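UL37 (Suid herpesvirus 1, PDB 4K70) is an inner tegument protein of the herpesvirus particle, whose N-terminal half forms this chain, and probably helps to control viral trafficking in the infected cell. Local coordinates at residues Leu28-Ala33 / Ala66-Asn71; Cys131-Glu136 / Arg161-Pro166; Ala309-Asp314 / Glu354-Asp359. One frame throughout, in Å; residues are numbered along the deposited sequence.

Interaction 1. Residues Leu28-Ala33 / Ala66-Asn71; sequences LEFFMA and AVLAEN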
ATOM      1  N   LEU A  28     -22.793 -23.012  16.255  1.00 52.05           N
ATOM      2  CA  LEU A  28     -23.061 -21.586  16.411  1.00 52.68           C
ATOM      3  C   LEU A  28     -21.837 -20.861  16.960  1.00 52.15           C
ATOM      4  O   LEU A  28     -21.600 -19.697  16.632  1.00 52.73           O
ATOM      5  CB  LEU A  28     -24.273 -21.354  17.319  1.00 52.20           C
ATOM      6  CG  LEU A  28     -25.639 -21.781  16.773  1.00 54.48           C
ATOM      7  CD1 LEU A  28     -26.705 -21.665  17.855  1.00 56.25           C
ATOM      8  CD2 LEU A  28     -26.029 -20.971  15.540  1.00 43.42           C
ATOM      9  N   GLU A  29     -21.056 -21.550  17.785  1.00 51.28           N
ATOM     10  CA  GLU A  29     -19.838 -20.960  18.338  1.00 52.27           C
ATOM     11  C   GLU A  29     -18.779 -20.773  17.258  1.00 49.75           C
ATOM     12  O   GLU A  29     -18.079 -19.754  17.227  1.00 48.73           O
ATOM     13  CB  GLU A  29     -19.289 -21.816  19.480  1.00 54.76           C
ATOM     14  CG  GLU A  29     -20.118 -21.728  20.749  1.00 61.90           C
ATOM     15  CD  GLU A  29     -19.976 -22.955  21.628  1.00 63.72           C
ATOM     16  OE1 GLU A  29     -18.932 -23.639  21.536  1.00 64.62           O
ATOM     17  OE2 GLU A  29     -20.919 -23.235  22.404  1.00 64.90           O
ATOM     18  N   PHE A  30     -18.668 -21.756  16.371  1.00 47.00           N
ATOM     19  CA  PHE A  30     -17.747 -21.648  15.251  1.00 42.90           C
ATOM     20  C   PHE A  30     -18.159 -20.474  14.372  1.00 45.05           C
ATOM     21  O   PHE A  30     -17.313 -19.695  13.929  1.00 43.70           O
ATOM     22  CB  PHE A  30     -17.716 -22.944  14.452  1.00 43.37           C
ATOM     23  CG  PHE A  30     -16.889 -22.866  13.204  1.00 41.97           C
ATOM     24  CD1 PHE A  30     -15.505 -22.869  13.271  1.00 42.41           C
ATOM     25  CD2 PHE A  30     -17.497 -22.798  11.962  1.00 39.43           C
ATOM     26  CE1 PHE A  30     -14.739 -22.800  12.114  1.00 40.76           C
ATOM     27  CE2 PHE A  30     -16.741 -22.728  10.806  1.00 40.11           C
ATOM     28  CZ  PHE A  30     -15.358 -22.731  10.881  1.00 35.99           C
ATOM     29  N   PHE A  31     -19.465 -20.340  14.148  1.00 44.07           N
ATOM     30  CA  PHE A  31     -20.001 -19.239  13.358  1.00 42.88           C
ATOM     31  C   PHE A  31     -19.528 -17.874  13.868  1.00 46.02           C
ATOM     32  O   PHE A  31     -19.425 -16.920  13.098  1.00 45.08           O
ATOM     33  CB  PHE A  31     -21.536 -19.294  13.320  1.00 42.66           C
ATOM     34  CG  PHE A  31     -22.089 -20.372  12.425  1.00 38.72           C
ATOM     35  CD1 PHE A  31     -21.283 -20.999  11.491  1.00 39.85           C
ATOM     36  CD2 PHE A  31     -23.424 -20.749  12.510  1.00 43.28           C
ATOM     37  CE1 PHE A  31     -21.793 -21.994  10.654  1.00 38.15           C
ATOM     38  CE2 PHE A  31     -23.945 -21.742  11.679  1.00 43.58           C
ATOM     39  CZ  PHE A  31     -23.130 -22.363  10.751  1.00 39.10           C
ATOM     40  N   MET A  32     -19.223 -17.784  15.160  1.00 46.56           N
ATOM     41  CA  MET A  32     -18.820 -16.510  15.752  1.00 48.14           C
ATOM     42  C   MET A  32     -17.380 -16.476  16.289  1.00 44.82           C
ATOM     43  O   MET A  32     -16.951 -15.478  16.870  1.00 48.01           O
ATOM     44  CB  MET A  32     -19.807 -16.103  16.846  1.00 47.49           C
ATOM     45  CG  MET A  32     -21.171 -15.703  16.306  1.00 52.11           C
ATOM     46  SD  MET A  32     -22.310 -15.200  17.604  1.00 62.43           S
ATOM     47  CE  MET A  32     -22.676 -16.786  18.350  1.00 52.98           C
ATOM     48  N   ALA A  33     -16.638 -17.553  16.071  1.00 46.27           N
ATOM     49  CA  ALA A  33     -15.273 -17.657  16.579  1.00 45.18           C
ATOM     50  C   ALA A  33     -14.339 -16.578  16.030  1.00 46.57           C
ATOM     51  O   ALA A  33     -14.601 -15.971  14.991  1.00 46.70           O
ATOM     52  CB  ALA A  33     -14.707 -19.043  16.308  1.00 45.44           C
ATOM     53  N   ALA A  66     -26.316 -27.918   8.186  1.00 36.68           N
ATOM     54  CA  ALA A  66     -26.381 -27.852   6.734  1.00 37.32           C
ATOM     55  C   ALA A  66     -25.493 -26.713   6.249  1.00 35.13           C
ATOM     56  O   ALA A  66     -24.661 -26.892   5.353  1.00 35.49           O
ATOM     57  CB  ALA A  66     -27.814 -27.632   6.285  1.00 37.33           C
ATOM     58  N   VAL A  67     -25.691 -25.547   6.854  1.00 33.26           N
ATOM     59  CA  VAL A  67     -24.929 -24.338   6.536  1.00 37.09           C
ATOM     60  C   VAL A  67     -23.433 -24.531   6.762  1.00 34.06           C
ATOM     61  O   VAL A  67     -22.608 -24.199   5.897  1.00 31.87           O
ATOM     62  CB  VAL A  67     -25.419 -23.141   7.376  1.00 38.43           C
ATOM     63  CG1 VAL A  67     -24.455 -21.957   7.263  1.00 37.99           C
ATOM     64  CG2 VAL A  67     -26.824 -22.739   6.948  1.00 40.63           C
ATOM     65  N   LEU A  68     -23.089 -25.076   7.924  1.00 35.24           N
ATOM     66  CA  LEU A  68     -21.695 -25.353   8.240  1.00 35.49           C
ATOM     67  C   LEU A  68     -21.061 -26.212   7.148  1.00 34.50           C
ATOM     68  O   LEU A  68     -20.078 -25.807   6.528  1.00 33.52           O
ATOM     69  CB  LEU A  68     -21.571 -26.042   9.601  1.00 39.93           C
ATOM     70  CG  LEU A  68     -20.176 -26.511  10.030  1.00 38.35           C
ATOM     71  CD1 LEU A  68     -19.246 -25.319  10.272  1.00 35.83           C
ATOM     72  CD2 LEU A  68     -20.268 -27.381  11.271  1.00 40.72           C
ATOM     73  N   ALA A  69     -21.630 -27.391   6.906  1.00 32.97           N
ATOM     74  CA  ALA A  69     -21.045 -28.339   5.962  1.00 28.52           C
ATOM     75  C   ALA A  69     -20.922 -27.765   4.563  1.00 33.47           C
ATOM     76  O   ALA A  69     -19.879 -27.899   3.915  1.00 29.65           O
ATOM     77  CB  ALA A  69     -21.859 -29.613   5.928  1.00 35.49           C
ATOM     78  N   GLU A  70     -21.999 -27.143   4.089  1.00 27.96           N
ATOM     79  CA  GLU A  70     -22.026 -26.587   2.741  1.00 31.38           C
ATOM     80  C   GLU A  70     -21.116 -25.355   2.548  1.00 28.91           C
ATOM     81  O   GLU A  70     -20.601 -25.127   1.443  1.00 28.57           O
ATOM     82  CB  GLU A  70     -23.468 -26.265   2.329  1.00 30.80           C
ATOM     83  CG  GLU A  70     -24.274 -27.506   1.922  1.00 34.88           C
ATOM     84  CD  GLU A  70     -25.659 -27.173   1.354  1.00 37.16           C
ATOM     85  OE1 GLU A  70     -26.283 -26.191   1.805  1.00 38.01           O
ATOM     86  OE2 GLU A  70     -26.119 -27.911   0.452  1.00 41.82           O
ATOM     87  N   ASN A  71     -20.916 -24.573   3.610  1.00 25.46           N
ATOM     88  CA  ASN A  71     -20.091 -23.359   3.518  1.00 24.62           C
ATOM     89  C   ASN A  71     -18.775 -23.375   4.312  1.00 28.14           C
ATOM     90  O   ASN A  71     -18.124 -22.332   4.493  1.00 26.82           O
ATOM     91  CB  ASN A  71     -20.921 -22.144   3.911  1.00 25.19           C
ATOM     92  CG  ASN A  71     -22.176 -22.014   3.081  1.00 32.67           C
ATOM     93  OD1 ASN A  71     -22.168 -21.417   2.002  1.00 31.37           O
ATOM     94  ND2 ASN A  71     -23.268 -22.590   3.573  1.00 31.80           N
TER
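Leu-68 meets Phe-31 and Phe-30, and with Val-67 it forms an apolar patch between two helices. Leu-68 and Phe-31 bury the most surface. They sit on helix 63-78 and helix 20-32. The axes of the short helical pieces come within 11.1 Å and run at 49° to each other. That spacing is wide, and the phenyl rings and the Leu-68 side chain bridge it.

Phe-31 reaches across with the far end of its ring, which comes to lie beside the backbone of the other helix. Phe-31 CZ lies 3.8 Å from Val-67 CG1. Phe-31 CZ is also 3.9 Å from the backbone N of Leu-68, which lies in the plane of the ring at its edge. Phe-31 CZ is 4.2 Å from Leu-68 CB. The ring tip thus rests where Val-67 joins Leu-68.

Leu-68 answers with its other end. Its CG is anti to the backbone N (chi1 175°), and chi2 of 67° turns CD1 to Phe-30. Leu-68 CD1 is 3.5 Å from Phe-30 CD2 and 3.6 Å from Phe-30 CE2. The Leu-68 and Phe-30 side chains cross at about a right angle. One leucine therefore touches both rings, Phe-31 with its base and Phe-30 with a methyl.

Leu-8 of helix 4-12 touches both Phe-30 and Leu-68. Arg-79 makes a cation-pi contact with Phe-30. Ala-454 of helix 438-458 touches Val-67.

All four residues of the patch are buried. No polar side chain takes part across it. The two segments are held by van der Waals contact and the hydrophobic effect, so the fit here depends on the shapes of the side chains, not on directed bonds.

Interaction 2. Residues Cys131-Glu136 / Arg161-Pro166; sequences CAAFDE and RALVQP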
ATOM      1  N   CYS A 131      -5.545 -16.047  -6.718  1.00 23.28           N
ATOM      2  CA  CYS A 131      -4.097 -16.309  -6.657  1.00 22.77           C
ATOM      3  C   CYS A 131      -3.404 -16.067  -7.998  1.00 25.49           C
ATOM      4  O   CYS A 131      -2.282 -15.585  -8.033  1.00 28.47           O
ATOM      5  CB  CYS A 131      -3.784 -17.740  -6.162  1.00 22.41           C
ATOM      6  SG  CYS A 131      -4.204 -18.019  -4.419  1.00 23.70           S
ATOM      7  N   ALA A 132      -4.068 -16.402  -9.102  1.00 24.39           N
ATOM      8  CA  ALA A 132      -3.490 -16.141 -10.414  1.00 25.50           C
ATOM      9  C   ALA A 132      -3.335 -14.636 -10.618  1.00 27.13           C
ATOM     10  O   ALA A 132      -2.324 -14.171 -11.154  1.00 28.47           O
ATOM     11  CB  ALA A 132      -4.355 -16.749 -11.519  1.00 30.34           C
ATOM     12  N   ALA A 133      -4.336 -13.876 -10.179  1.00 27.18           N
ATOM     13  CA  ALA A 133      -4.274 -12.422 -10.253  1.00 27.48           C
ATOM     14  C   ALA A 133      -3.166 -11.886  -9.346  1.00 25.90           C
ATOM     15  O   ALA A 133      -2.455 -10.937  -9.699  1.00 28.38           O
ATOM     16  CB  ALA A 133      -5.616 -11.812  -9.859  1.00 26.03           C
ATOM     17  N   PHE A 134      -3.043 -12.478  -8.165  1.00 25.52           N
ATOM     18  CA  PHE A 134      -2.011 -12.059  -7.223  1.00 26.08           C
ATOM     19  C   PHE A 134      -0.660 -12.199  -7.909  1.00 27.27           C
ATOM     20  O   PHE A 134       0.106 -11.242  -7.969  1.00 28.46           O
ATOM     21  CB  PHE A 134      -2.076 -12.890  -5.943  1.00 22.15           C
ATOM     22  CG  PHE A 134      -0.959 -12.623  -4.974  1.00 26.39           C
ATOM     23  CD1 PHE A 134       0.224 -13.340  -5.049  1.00 26.73           C
ATOM     24  CD2 PHE A 134      -1.098 -11.659  -3.979  1.00 24.53           C
ATOM     25  CE1 PHE A 134       1.257 -13.097  -4.149  1.00 29.42           C
ATOM     26  CE2 PHE A 134      -0.078 -11.409  -3.079  1.00 22.78           C
ATOM     27  CZ  PHE A 134       1.101 -12.132  -3.162  1.00 23.76           C
ATOM     28  N   ASP A 135      -0.392 -13.380  -8.454  1.00 27.67           N
ATOM     29  CA  ASP A 135       0.871 -13.631  -9.140  1.00 30.92           C
ATOM     30  C   ASP A 135       1.115 -12.650 -10.282  1.00 31.00           C
ATOM     31  O   ASP A 135       2.225 -12.156 -10.454  1.00 31.16           O
ATOM     32  CB  ASP A 135       0.953 -15.078  -9.648  1.00 33.05           C
ATOM     33  CG  ASP A 135       1.242 -16.079  -8.533  1.00 34.19           C
ATOM     34  OD1 ASP A 135       1.877 -15.697  -7.523  1.00 34.27           O
ATOM     35  OD2 ASP A 135       0.831 -17.248  -8.668  1.00 39.07           O
ATOM     36  N   GLU A 136       0.083 -12.364 -11.066  1.00 28.23           N
ATOM     37  CA  GLU A 136       0.228 -11.391 -12.140  1.00 31.40           C
ATOM     38  C   GLU A 136       0.581 -10.002 -11.601  1.00 34.75           C
ATOM     39  O   GLU A 136       1.411  -9.305 -12.179  1.00 38.07           O
ATOM     40  CB  GLU A 136      -1.042 -11.327 -12.996  1.00 36.70           C
ATOM     41  CG  GLU A 136      -0.794 -10.854 -14.425  1.00 42.32           C
ATOM     42  CD  GLU A 136      -2.009 -11.050 -15.319  1.00 53.61           C
ATOM     43  OE1 GLU A 136      -2.750 -12.033 -15.095  1.00 55.32           O
ATOM     44  OE2 GLU A 136      -2.225 -10.221 -16.234  1.00 57.56           O
ATOM     45  N   ARG A 161      -5.873  -3.785  -8.658  1.00 27.15           N
ATOM     46  CA  ARG A 161      -7.180  -3.707  -9.319  1.00 32.78           C
ATOM     47  C   ARG A 161      -7.884  -5.056  -9.497  1.00 26.79           C
ATOM     48  O   ARG A 161      -9.048  -5.194  -9.132  1.00 26.02           O
ATOM     49  CB  ARG A 161      -7.018  -3.029 -10.686  1.00 33.89           C
ATOM     50  CG  ARG A 161      -8.255  -2.367 -11.233  1.00 40.38           C
ATOM     51  CD  ARG A 161      -7.891  -1.377 -12.351  1.00 39.30           C
ATOM     52  NE  ARG A 161      -6.965  -1.961 -13.320  1.00 43.76           N
ATOM     53  CZ  ARG A 161      -7.336  -2.521 -14.470  1.00 46.65           C
ATOM     54  NH1 ARG A 161      -8.619  -2.571 -14.808  1.00 42.24           N
ATOM     55  NH2 ARG A 161      -6.424  -3.027 -15.289  1.00 56.34           N
ATOM     56  N   ALA A 162      -7.193  -6.041 -10.069  1.00 25.93           N
ATOM     57  CA  ALA A 162      -7.809  -7.352 -10.312  1.00 28.87           C
ATOM     58  C   ALA A 162      -8.211  -8.071  -9.020  1.00 25.58           C
ATOM     59  O   ALA A 162      -9.114  -8.905  -9.018  1.00 26.71           O
ATOM     60  CB  ALA A 162      -6.891  -8.249 -11.160  1.00 25.31           C
ATOM     61  N   LEU A 163      -7.559  -7.716  -7.923  1.00 23.11           N
ATOM     62  CA  LEU A 163      -7.702  -8.427  -6.658  1.00 20.29           C
ATOM     63  C   LEU A 163      -8.933  -8.017  -5.867  1.00 21.27           C
ATOM     64  O   LEU A 163      -9.341  -8.743  -4.962  1.00 22.87           O
ATOM     65  CB  LEU A 163      -6.436  -8.203  -5.791  1.00 22.03           C
ATOM     66  CG  LEU A 163      -5.118  -8.645  -6.428  1.00 21.48           C
ATOM     67  CD1 LEU A 163      -3.892  -8.364  -5.507  1.00 21.64           C
ATOM     68  CD2 LEU A 163      -5.184 -10.106  -6.786  1.00 24.48           C
ATOM     69  N   VAL A 164      -9.504  -6.849  -6.178  1.00 21.07           N
ATOM     70  CA  VAL A 164     -10.680  -6.348  -5.458  1.00 16.61           C
ATOM     71  C   VAL A 164     -11.878  -6.072  -6.397  1.00 18.45           C
ATOM     72  O   VAL A 164     -12.781  -5.301  -6.064  1.00 18.57           O
ATOM     73  CB  VAL A 164     -10.360  -5.115  -4.588  1.00 21.05           C
ATOM     74  CG1 VAL A 164      -9.206  -5.437  -3.571  1.00 17.87           C
ATOM     75  CG2 VAL A 164      -9.985  -3.911  -5.443  1.00 23.25           C
ATOM     76  N   GLN A 165     -11.868  -6.692  -7.571  1.00 19.84           N
ATOM     77  CA  GLN A 165     -13.008  -6.606  -8.489  1.00 23.04           C
ATOM     78  C   GLN A 165     -14.215  -7.346  -7.916  1.00 22.32           C
ATOM     79  O   GLN A 165     -14.063  -8.228  -7.076  1.00 24.08           O
ATOM     80  CB  GLN A 165     -12.650  -7.173  -9.862  1.00 24.75           C
ATOM     81  CG  GLN A 165     -12.278  -8.669  -9.853  1.00 24.93           C
ATOM     82  CD  GLN A 165     -11.886  -9.146 -11.233  1.00 26.37           C
ATOM     83  OE1 GLN A 165     -12.736  -9.295 -12.110  1.00 26.70           O
ATOM     84  NE2 GLN A 165     -10.593  -9.362 -11.442  1.00 26.22           N
ATOM     85  N   PRO A 166     -15.427  -6.993  -8.384  1.00 21.24           N
ATOM     86  CA  PRO A 166     -16.671  -7.521  -7.810  1.00 20.69           C
ATOM     87  C   PRO A 166     -16.770  -9.053  -7.824  1.00 20.10           C
ATOM     88  O   PRO A 166     -17.354  -9.620  -6.908  1.00 24.19           O
ATOM     89  CB  PRO A 166     -17.761  -6.903  -8.700  1.00 21.91           C
ATOM     90  CG  PRO A 166     -17.141  -5.600  -9.177  1.00 23.66           C
ATOM     91  CD  PRO A 166     -15.677  -5.953  -9.397  1.00 24.31           C
TER
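Ala-133 and Ala-162 bring the two backbones close, with their CA atoms 6.2 Å apart. Residues 131-136 are a piece of helix 120-137. Residues 161-163 form a short 3-10 turn in the loop between helix 156-159 and helix 175-188. The 3-10 turn packs on the side of the alpha helix in an all-helical fold. Small residues permit the close approach.

Ala-133 CB points at the turn and meets two groups. Ala-133 CB is 4.0 Å from Ala-162 CB, methyl against methyl. Ala-133 CB is 3.5 Å from Leu-163 CD2. Leu-163 has its CG anti to the carbonyl carbon (chi1 -58°), and its branched end comes towards the helix. Leu-163 CD2 reaches past Ala-133 to the backbone, 3.5 Å from Phe-134 N. Phe-134 adds only its CB, 4.3 Å from Leu-163 CD2.

The ring of Phe-134 stacks with Trp-84. The Phe-134 side chain is about 7 Å from that of His-82, a ligand of an observed calcium site whose ion is not bound to this chain. Trp-130, one residue earlier on the same helix, donates NE1 to Leu-163 O, a polar tie beside the apolar one.

Gln-165, just after the 3-10 turn, folds its amide back to it. Gln-165 NE2 donates to Ala-162 O at 2.9 Å, with an N-H...O angle of 165°, on a lone pair in the carbonyl plane.

Interaction 3. Residues Ala309-Asp314 / Glu354-Asp359; sequences AAADLD and ERAVLD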
ATOM      1  N   ALA A 309      19.720  25.578  -2.998  1.00 27.84           N
ATOM      2  CA  ALA A 309      19.257  26.906  -3.392  1.00 29.35           C
ATOM      3  C   ALA A 309      17.856  27.185  -2.855  1.00 27.48           C
ATOM      4  O   ALA A 309      17.577  28.263  -2.333  1.00 28.42           O
ATOM      5  CB  ALA A 309      19.272  27.052  -4.911  1.00 25.29           C
ATOM      6  N   ALA A 310      16.976  26.206  -2.998  1.00 24.87           N
ATOM      7  CA  ALA A 310      15.588  26.365  -2.599  1.00 26.46           C
ATOM      8  C   ALA A 310      15.489  26.572  -1.094  1.00 24.58           C
ATOM      9  O   ALA A 310      14.601  27.279  -0.620  1.00 28.11           O
ATOM     10  CB  ALA A 310      14.767  25.152  -3.040  1.00 23.10           C
ATOM     11  N   ALA A 311      16.422  25.981  -0.355  1.00 20.74           N
ATOM     12  CA  ALA A 311      16.461  26.124   1.100  1.00 24.18           C
ATOM     13  C   ALA A 311      17.177  27.407   1.592  1.00 26.65           C
ATOM     14  O   ALA A 311      17.065  27.766   2.751  1.00 27.31           O
ATOM     15  CB  ALA A 311      17.094  24.877   1.747  1.00 23.38           C
ATOM     16  N   ASP A 312      17.897  28.094   0.715  1.00 24.42           N
ATOM     17  CA  ASP A 312      18.641  29.278   1.119  1.00 26.41           C
ATOM     18  C   ASP A 312      17.742  30.514   1.047  1.00 26.36           C
ATOM     19  O   ASP A 312      17.926  31.378   0.196  1.00 25.78           O
ATOM     20  CB  ASP A 312      19.857  29.469   0.222  1.00 29.98           C
ATOM     21  CG  ASP A 312      20.900  30.391   0.846  1.00 35.98           C
ATOM     22  OD1 ASP A 312      20.630  30.957   1.925  1.00 38.45           O
ATOM     23  OD2 ASP A 312      21.980  30.561   0.252  1.00 36.52           O
ATOM     24  N   LEU A 313      16.787  30.592   1.965  1.00 24.55           N
ATOM     25  CA  LEU A 313      15.659  31.503   1.835  1.00 26.65           C
ATOM     26  C   LEU A 313      16.044  32.970   2.010  1.00 29.62           C
ATOM     27  O   LEU A 313      15.307  33.878   1.589  1.00 24.81           O
ATOM     28  CB  LEU A 313      14.568  31.114   2.829  1.00 28.44           C
ATOM     29  CG  LEU A 313      13.939  29.737   2.566  1.00 32.26           C
ATOM     30  CD1 LEU A 313      12.972  29.374   3.671  1.00 31.23           C
ATOM     31  CD2 LEU A 313      13.236  29.737   1.229  1.00 27.14           C
ATOM     32  N   ASP A 314      17.192  33.209   2.631  1.00 25.56           N
ATOM     33  CA  ASP A 314      17.644  34.583   2.813  1.00 28.37           C
ATOM     34  C   ASP A 314      18.102  35.187   1.502  1.00 27.22           C
ATOM     35  O   ASP A 314      18.080  36.396   1.333  1.00 27.39           O
ATOM     36  CB  ASP A 314      18.772  34.650   3.850  1.00 29.25           C
ATOM     37  CG  ASP A 314      18.272  34.419   5.253  1.00 34.32           C
ATOM     38  OD1 ASP A 314      17.146  34.869   5.551  1.00 34.06           O
ATOM     39  OD2 ASP A 314      18.993  33.784   6.055  1.00 34.40           O
ATOM     40  N   GLU A 354      10.600  21.489   4.130  1.00 21.23           N
ATOM     41  CA  GLU A 354       9.699  21.647   5.272  1.00 19.70           C
ATOM     42  C   GLU A 354      10.433  22.263   6.465  1.00 26.20           C
ATOM     43  O   GLU A 354      10.020  23.293   7.006  1.00 23.73           O
ATOM     44  CB  GLU A 354       9.111  20.294   5.673  1.00 22.74           C
ATOM     45  CG  GLU A 354       8.262  20.328   6.929  1.00 27.39           C
ATOM     46  CD  GLU A 354       7.579  18.996   7.225  1.00 33.88           C
ATOM     47  OE1 GLU A 354       7.302  18.223   6.272  1.00 34.47           O
ATOM     48  OE2 GLU A 354       7.309  18.723   8.417  1.00 36.44           O
ATOM     49  N   ARG A 355      11.524  21.627   6.874  1.00 26.17           N
ATOM     50  CA  ARG A 355      12.374  22.165   7.943  1.00 23.72           C
ATOM     51  C   ARG A 355      12.786  23.623   7.687  1.00 24.05           C
ATOM     52  O   ARG A 355      12.622  24.487   8.547  1.00 26.62           O
ATOM     53  CB  ARG A 355      13.601  21.266   8.095  1.00 25.89           C
ATOM     54  CG  ARG A 355      14.372  21.437   9.394  1.00 39.82           C
ATOM     55  CD  ARG A 355      14.860  20.072   9.904  1.00 44.90           C
ATOM     56  NE  ARG A 355      15.298  19.182   8.823  1.00 45.51           N
ATOM     57  CZ  ARG A 355      14.833  17.950   8.608  1.00 47.01           C
ATOM     58  NH1 ARG A 355      13.902  17.415   9.398  1.00 44.71           N
ATOM     59  NH2 ARG A 355      15.306  17.241   7.593  1.00 45.46           N
ATOM     60  N   ALA A 356      13.292  23.900   6.491  1.00 23.40           N
ATOM     61  CA  ALA A 356      13.803  25.228   6.169  1.00 23.82           C
ATOM     62  C   ALA A 356      12.721  26.305   6.227  1.00 26.89           C
ATOM     63  O   ALA A 356      12.947  27.403   6.736  1.00 21.97           O
ATOM     64  CB  ALA A 356      14.450  25.217   4.800  1.00 24.37           C
ATOM     65  N   VAL A 357      11.546  26.009   5.679  1.00 21.75           N
ATOM     66  CA  VAL A 357      10.480  26.995   5.660  1.00 20.59           C
ATOM     67  C   VAL A 357       9.834  27.138   7.031  1.00 22.34           C
ATOM     68  O   VAL A 357       9.601  28.252   7.488  1.00 21.51           O
ATOM     69  CB  VAL A 357       9.385  26.637   4.618  1.00 21.94           C
ATOM     70  CG1 VAL A 357       8.171  27.516   4.825  1.00 20.62           C
ATOM     71  CG2 VAL A 357       9.928  26.787   3.214  1.00 21.10           C
ATOM     72  N   LEU A 358       9.537  26.015   7.691  1.00 21.09           N
ATOM     73  CA  LEU A 358       8.841  26.095   8.976  1.00 22.85           C
ATOM     74  C   LEU A 358       9.722  26.753  10.050  1.00 27.51           C
ATOM     75  O   LEU A 358       9.220  27.327  11.018  1.00 29.89           O
ATOM     76  CB  LEU A 358       8.354  24.720   9.444  1.00 24.22           C
ATOM     77  CG  LEU A 358       7.173  24.147   8.651  1.00 28.97           C
ATOM     78  CD1 LEU A 358       6.703  22.806   9.244  1.00 27.49           C
ATOM     79  CD2 LEU A 358       6.047  25.153   8.592  1.00 22.74           C
ATOM     80  N   ASP A 359      11.033  26.678   9.869  1.00 26.90           N
ATOM     81  CA  ASP A 359      11.937  27.341  10.799  1.00 31.94           C
ATOM     82  C   ASP A 359      11.801  28.866  10.718  1.00 31.29           C
ATOM     83  O   ASP A 359      12.368  29.578  11.530  1.00 34.47           O
ATOM     84  CB  ASP A 359      13.392  26.911  10.573  1.00 30.52           C
ATOM     85  CG  ASP A 359      13.739  25.590  11.276  1.00 44.29           C
ATOM     86  OD1 ASP A 359      12.974  25.153  12.174  1.00 44.50           O
ATOM     87  OD2 ASP A 359      14.790  24.993  10.935  1.00 40.14           O
TER
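Leu-313 lies on a flat group of the backbone, the peptide unit joining Ala-356 to Val-357. No ring takes part. The methyl Leu-313 CD1 sits over one face of that peptide, on its carbonyl side, 3.6 Å from Ala-356 O and well out of the peptide plane. A methyl is no hydrogen-bond donor, so this is van der Waals contact. Leu-313 CD1 is 4.0 Å from Val-357 CA. Leu-313 CD1 is also 4.0 Å from Val-357 CG2. The leucine CG is anti to the carbonyl carbon (chi1 -65°), and the chain extends from there towards helix 347-358.

A second contact lies alongside. Ala-311 CB is 4.1 Å from Ala-356 CB. Here the backbones are nearest, with the CA atoms of Ala-311 and Ala-356 5.8 Å apart. Ala-356 is thus touched at its methyl by Ala-311 and at its carbonyl by Leu-313.

Asp-312 CB points away from helix 347-358. Its OD2 hydrogen-bonds Thr-290 OG1, and its OD1 hydrogen-bonds His-315 ND1. Asp-314 makes a salt bridge with Arg-360, just beyond helix 347-358.

Between Ala-311 and Leu-313, at the end of helix 307-311, the chain makes an inverse gamma turn centred on Asp-312, and the residues before and after it both meet helix 347-358. Asp-312 and Asp-314 belong to one observed calcium site of this protein and Asp-359 to another; neither ion is bound to this chain in the model.

The three contacts follow one another along the chain, each closing before the next opens. Interactions 1 and 2 both lie in the UL37 tegument protein family region. Their centres are about 27 Å apart, and their nearest atoms are about 16 Å apart. Interaction 3 lies on the other side of the chain's centre, about 61 Å from interaction 1 and 44 Å from interaction 2, centre to centre. No helix is shared. Interaction 1 pairs helix 20-32 with helix 63-78, interaction 2 sets a loop on helix 120-137, and interaction 3 joins the end of helix 307-311 and the turn after it to helix 347-358. The elongated, all-helical N-terminal half is thus tied locally at separate places along its length.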